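PDB 3C3J: putative tagatose-6-phosphate ketose/aldose isomerase from Escherichia coli, which is of uncertain function but belongs to the SIS family, with two domains each built round a five-stranded parallel beta sheet and flanking helices. Local coordinates for residues E17-H22 against H166-A171; L160-T165 against I176-A181. All blocks are in the same frame, centred on the assembly; numbering follows the deposited sequence.

Contact 1: residues E17-H22 against H166-A171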
# COMPACT_ATOMS: atom_id res chain seq x y z
N GLU A 17 12.95 6.74 -23.82
CA GLU A 17 13.10 5.57 -24.67
C GLU A 17 14.51 4.99 -24.59
O GLU A 17 14.67 3.77 -24.50
CB GLU A 17 12.74 5.85 -26.13
CG GLU A 17 12.91 4.60 -26.97
CD GLU A 17 12.60 4.79 -28.43
OE1 GLU A 17 12.42 5.96 -28.87
OE2 GLU A 17 12.57 3.77 -29.14
N GLU A 18 15.52 5.87 -24.64
CA GLU A 18 16.91 5.47 -24.51
C GLU A 18 17.15 4.69 -23.20
O GLU A 18 17.82 3.67 -23.18
CB GLU A 18 17.81 6.70 -24.54
CG GLU A 18 19.30 6.40 -24.73
CD GLU A 18 20.07 6.10 -23.44
OE1 GLU A 18 19.75 6.72 -22.40
OE2 GLU A 18 21.00 5.24 -23.46
N GLU A 19 16.55 5.20 -22.14
CA GLU A 19 16.69 4.66 -20.80
C GLU A 19 15.96 3.32 -20.65
O GLU A 19 16.42 2.40 -19.96
CB GLU A 19 16.27 5.73 -19.76
CG GLU A 19 17.37 6.84 -19.73
CD GLU A 19 16.96 8.21 -19.25
OE1 GLU A 19 15.79 8.42 -18.80
OE2 GLU A 19 17.87 9.09 -19.34
N ILE A 20 14.82 3.19 -21.31
CA ILE A 20 14.12 1.91 -21.34
C ILE A 20 14.97 0.87 -22.07
O ILE A 20 15.21 -0.23 -21.56
CB ILE A 20 12.73 2.00 -22.00
CG1 ILE A 20 11.79 2.84 -21.14
CG2 ILE A 20 12.17 0.59 -22.23
CD1 ILE A 20 10.53 3.31 -21.90
N ARG A 21 15.47 1.24 -23.24
CA ARG A 21 16.17 0.27 -24.08
C ARG A 21 17.53 -0.19 -23.52
O ARG A 21 17.94 -1.31 -23.81
CB ARG A 21 16.33 0.80 -25.50
CG ARG A 21 15.03 0.92 -26.24
CD ARG A 21 15.29 1.37 -27.66
NE ARG A 21 14.08 1.46 -28.50
CZ ARG A 21 13.47 0.41 -29.05
NH1 ARG A 21 13.88 -0.81 -28.81
NH2 ARG A 21 12.42 0.60 -29.84
N HIS A 22 18.23 0.66 -22.76
CA HIS A 22 19.53 0.28 -22.19
C HIS A 22 19.47 -0.51 -20.87
O HIS A 22 20.50 -0.82 -20.27
CB HIS A 22 20.52 1.46 -22.14
CG HIS A 22 20.27 2.51 -21.09
ND1 HIS A 22 19.75 2.23 -19.84
CD2 HIS A 22 20.55 3.83 -21.09
CE1 HIS A 22 19.72 3.35 -19.13
NE2 HIS A 22 20.19 4.34 -19.87
N HIS A 166 21.54 6.96 -14.29
CA HIS A 166 21.13 8.23 -13.69
C HIS A 166 20.18 8.86 -14.71
O HIS A 166 20.57 9.74 -15.48
CB HIS A 166 22.33 9.14 -13.41
CG HIS A 166 21.99 10.37 -12.61
ND1 HIS A 166 22.95 11.12 -11.97
CD2 HIS A 166 20.81 10.95 -12.30
CE1 HIS A 166 22.38 12.14 -11.35
NE2 HIS A 166 21.08 12.06 -11.53
N ASP A 167 18.93 8.37 -14.72
CA ASP A 167 17.96 8.69 -15.76
C ASP A 167 17.72 10.19 -15.89
O ASP A 167 17.51 10.89 -14.87
CB ASP A 167 16.61 8.01 -15.49
CG ASP A 167 16.65 6.49 -15.60
OD1 ASP A 167 17.43 5.93 -16.43
OD2 ASP A 167 15.86 5.84 -14.88
N ARG A 168 17.79 10.68 -17.12
CA ARG A 168 17.48 12.08 -17.46
C ARG A 168 15.97 12.31 -17.55
O ARG A 168 15.48 13.40 -17.22
CB ARG A 168 18.13 12.48 -18.78
CG ARG A 168 19.64 12.54 -18.78
CD ARG A 168 20.16 12.96 -20.13
NE ARG A 168 21.61 12.89 -20.22
CZ ARG A 168 22.45 13.79 -19.71
NH1 ARG A 168 23.75 13.65 -19.84
NH2 ARG A 168 21.99 14.82 -19.05
N GLY A 169 15.23 11.30 -18.00
CA GLY A 169 13.76 11.34 -18.02
C GLY A 169 13.20 11.59 -16.63
O GLY A 169 13.73 11.07 -15.64
N PHE A 170 12.15 12.41 -16.57
CA PHE A 170 11.34 12.63 -15.36
C PHE A 170 10.96 11.30 -14.67
O PHE A 170 11.11 11.13 -13.46
CB PHE A 170 10.05 13.38 -15.78
CG PHE A 170 9.03 13.49 -14.70
CD1 PHE A 170 9.26 14.31 -13.62
CD2 PHE A 170 7.82 12.80 -14.78
CE1 PHE A 170 8.31 14.43 -12.61
CE2 PHE A 170 6.88 12.91 -13.79
CZ PHE A 170 7.11 13.72 -12.70
N ALA A 171 10.42 10.40 -15.48
CA ALA A 171 9.95 9.10 -15.03
C ALA A 171 11.14 8.13 -14.98
O ALA A 171 11.79 7.90 -16.00
CB ALA A 171 8.89 8.59 -15.96
O HOH W 1 13.71 7.06 -17.85
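The short helix bearing E19 passes beside an irregular loop, with E19 CA 6.6 Å from D167 CA at the closest pairing of the two backbones. The contact illustrates how one buried carboxylate can hold a loop that has no regular secondary structure of its own. E19 CG lies beside its backbone N (chi1 -72°) and the chain runs out extended from there, carrying the carboxylate to the loop, where each oxygen takes one of two successive backbone amides. E19 OE2 accepts from R168 N at 2.7 Å, the donor standing 37° out of the carboxylate plane. E19 OE1 uses its syn lone pair for G169 N, at 3.0 Å and with an N-H...O angle of 154°. Water 1 adds a third grip by donating to E19 OE1 at 2.7 Å and to A171 O at 2.8 Å, which links the carbonyl of A171, further along the loop, to the same oxygen.

The side chains of E19 and D167 run antiparallel, each passing the other's stem. D167 OD1 lies against the aliphatic part of the glutamate, 3.4 Å from E19 CG, and E19 OE1 is 3.8 Å from D167 OD1. The donors around both acids probably offset this closeness of like charges: D167 has its own partners in S174, S175 and the amide of T173. R168 lies athwart E19 and carries its guanidinium away to a cation-pi contact with W15, while R112 bonds to the carbonyl of G169. A glutamate carboxylate that accepts from two successive main-chain amides here joins helix 15-21 to the loop leading into helix 174-187 of the first SIS domain.

Contact 2: residues L160-T165 against I176-A181; sequences LMPAET and ITTMMA
T165 and T178 meet at about a right angle, and it is a methyl of one that faces the hydroxyl of the other, with T165 CG2 3.5 Å from T178 OG1. Neither hydroxyl needs the other. With chi1 at 71°, T165 OG1 lies between its own backbone N and carbonyl carbon, where it turns back along the 3-10 turn and donates to P162 O at 2.7 Å, in the carbonyl plane. The same carbonyl takes a second bond, from T165 N to P162 O at 3.0 Å, so P162 and T165 close the turn twice. T178 OG1 is likewise engaged with the carbonyl of S174, one turn back in its helix.

That leaves the methyl of T178 to face the loop. It points at the proline ring and touches one ring carbon, T178 CG2 standing 3.8 Å from P162 CD, and it also borders the selenium of selenomethionine M161. M161 is bent at both chi2 (-61°) and chi3, which lays its SE alongside the helix backbone, 3.8 Å from T178 O. Nearer its root, the chain of M161 runs roughly perpendicular to that of selenomethionine M179, and the two touch at M161 CG and M179 CG, 3.8 Å apart. Beyond the contact, W27 and S30 of helix 23-49 pack on T178, and S64 of helix 63-79 meets M179.

Methyl, methylene and selenium contacts, with one methyl set against a hydroxyl, thus pack the segment that follows edge strand 159-160 against helix 174-187, the next helix in the chain. Such a fold-back is part of the layered alpha/beta architecture of an SIS domain, whose helices lie against a parallel sheet.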
# COMPACT_ATOMS: atom_id res chain seq x y z
N LEU A 160 27.21 2.10 -6.05
CA LEU A 160 26.93 3.00 -7.16
C LEU A 160 26.43 2.23 -8.38
O LEU A 160 27.04 1.22 -8.77
CB LEU A 160 28.21 3.76 -7.51
CG LEU A 160 28.08 4.94 -8.47
CD1 LEU A 160 27.18 6.05 -7.92
CD2 LEU A 160 29.51 5.48 -8.79
N MSE A 161 25.36 2.71 -9.00
CA MSE A 161 24.78 2.05 -10.18
C MSE A 161 25.58 2.52 -11.41
O MSE A 161 26.31 3.53 -11.31
CB MSE A 161 23.30 2.40 -10.34
CG MSE A 161 22.42 1.96 -9.21
SE MSE A 161 22.43 0.01 -8.97
CE MSE A 161 23.90 -0.25 -7.66
N PRO A 162 25.49 1.79 -12.54
CA PRO A 162 26.16 2.26 -13.75
C PRO A 162 25.69 3.66 -14.16
O PRO A 162 24.54 4.04 -13.96
CB PRO A 162 25.80 1.20 -14.80
CG PRO A 162 25.48 -0.04 -13.94
CD PRO A 162 24.80 0.51 -12.77
N ALA A 163 26.61 4.43 -14.71
CA ALA A 163 26.39 5.84 -15.02
C ALA A 163 25.15 6.10 -15.87
O ALA A 163 24.45 7.08 -15.64
CB ALA A 163 27.61 6.43 -15.68
N GLU A 164 24.87 5.23 -16.84
CA GLU A 164 23.72 5.44 -17.73
C GLU A 164 22.38 5.35 -17.03
O GLU A 164 21.36 5.79 -17.58
CB GLU A 164 23.72 4.48 -18.92
CG GLU A 164 23.41 2.98 -18.61
CD GLU A 164 24.62 2.17 -18.22
OE1 GLU A 164 25.58 2.75 -17.68
OE2 GLU A 164 24.60 0.93 -18.46
N THR A 165 22.36 4.80 -15.82
CA THR A 165 21.11 4.65 -15.08
C THR A 165 20.73 5.89 -14.25
O THR A 165 19.71 5.88 -13.60
CB THR A 165 21.11 3.40 -14.15
OG1 THR A 165 22.00 3.61 -13.03
CG2 THR A 165 21.50 2.15 -14.93
N ILE A 176 15.36 2.57 -11.47
CA ILE A 176 14.60 1.67 -10.62
C ILE A 176 14.93 0.19 -10.89
O ILE A 176 15.24 -0.55 -9.96
CB ILE A 176 13.05 1.95 -10.64
CG1 ILE A 176 12.32 0.93 -9.75
CG2 ILE A 176 12.45 1.91 -12.04
CD1 ILE A 176 11.95 -0.36 -10.40
N THR A 177 14.88 -0.25 -12.13
CA THR A 177 15.14 -1.67 -12.42
C THR A 177 16.58 -2.08 -12.07
O THR A 177 16.81 -3.18 -11.54
CB THR A 177 14.75 -2.05 -13.86
OG1 THR A 177 15.53 -1.28 -14.79
CG2 THR A 177 13.20 -1.87 -14.06
N THR A 178 17.55 -1.19 -12.29
CA THR A 178 18.93 -1.56 -11.99
C THR A 178 19.18 -1.61 -10.48
O THR A 178 19.84 -2.54 -9.98
CB THR A 178 19.96 -0.67 -12.76
OG1 THR A 178 19.61 -0.64 -14.16
CG2 THR A 178 21.39 -1.24 -12.59
N MSE A 179 18.60 -0.67 -9.75
CA MSE A 179 18.66 -0.69 -8.29
C MSE A 179 18.01 -1.94 -7.73
O MSE A 179 18.55 -2.55 -6.82
CB MSE A 179 18.03 0.58 -7.69
CG MSE A 179 18.91 1.81 -7.89
SE MSE A 179 18.27 3.42 -6.97
CE MSE A 179 16.49 3.48 -7.66
N MSE A 180 16.86 -2.33 -8.30
CA MSE A 180 16.15 -3.51 -7.85
C MSE A 180 16.95 -4.80 -8.06
O MSE A 180 17.06 -5.63 -7.15
CB MSE A 180 14.79 -3.63 -8.54
CG MSE A 180 13.99 -4.79 -8.01
SE MSE A 180 12.08 -4.55 -8.32
CE MSE A 180 12.08 -4.33 -10.31
N ALA A 181 17.49 -4.97 -9.26
CA ALA A 181 18.34 -6.13 -9.59
C ALA A 181 19.57 -6.17 -8.71
O ALA A 181 19.98 -7.24 -8.26
CB ALA A 181 18.74 -6.08 -11.06

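Overall arrangement
Both contacts are buried and draw on one connection, the loop between strand 159-160 and helix 174-187. Contact 2 holds the start of that loop to the helix that follows it, a local closure. Contact 1 fixes the later part to helix 15-21, far away in sequence. Their segments alternate along the chain, their centres lie 11 Å apart, and H22 touches E164 where they adjoin. The chemistry changes with the task: a carboxylate and a water satisfy main-chain groups of the irregular loop in contact 1, whereas contact 2 packs aliphatic and selenium-bearing side chains while its threonine hydroxyls turn to carbonyls of their own segments or neighbouring residues.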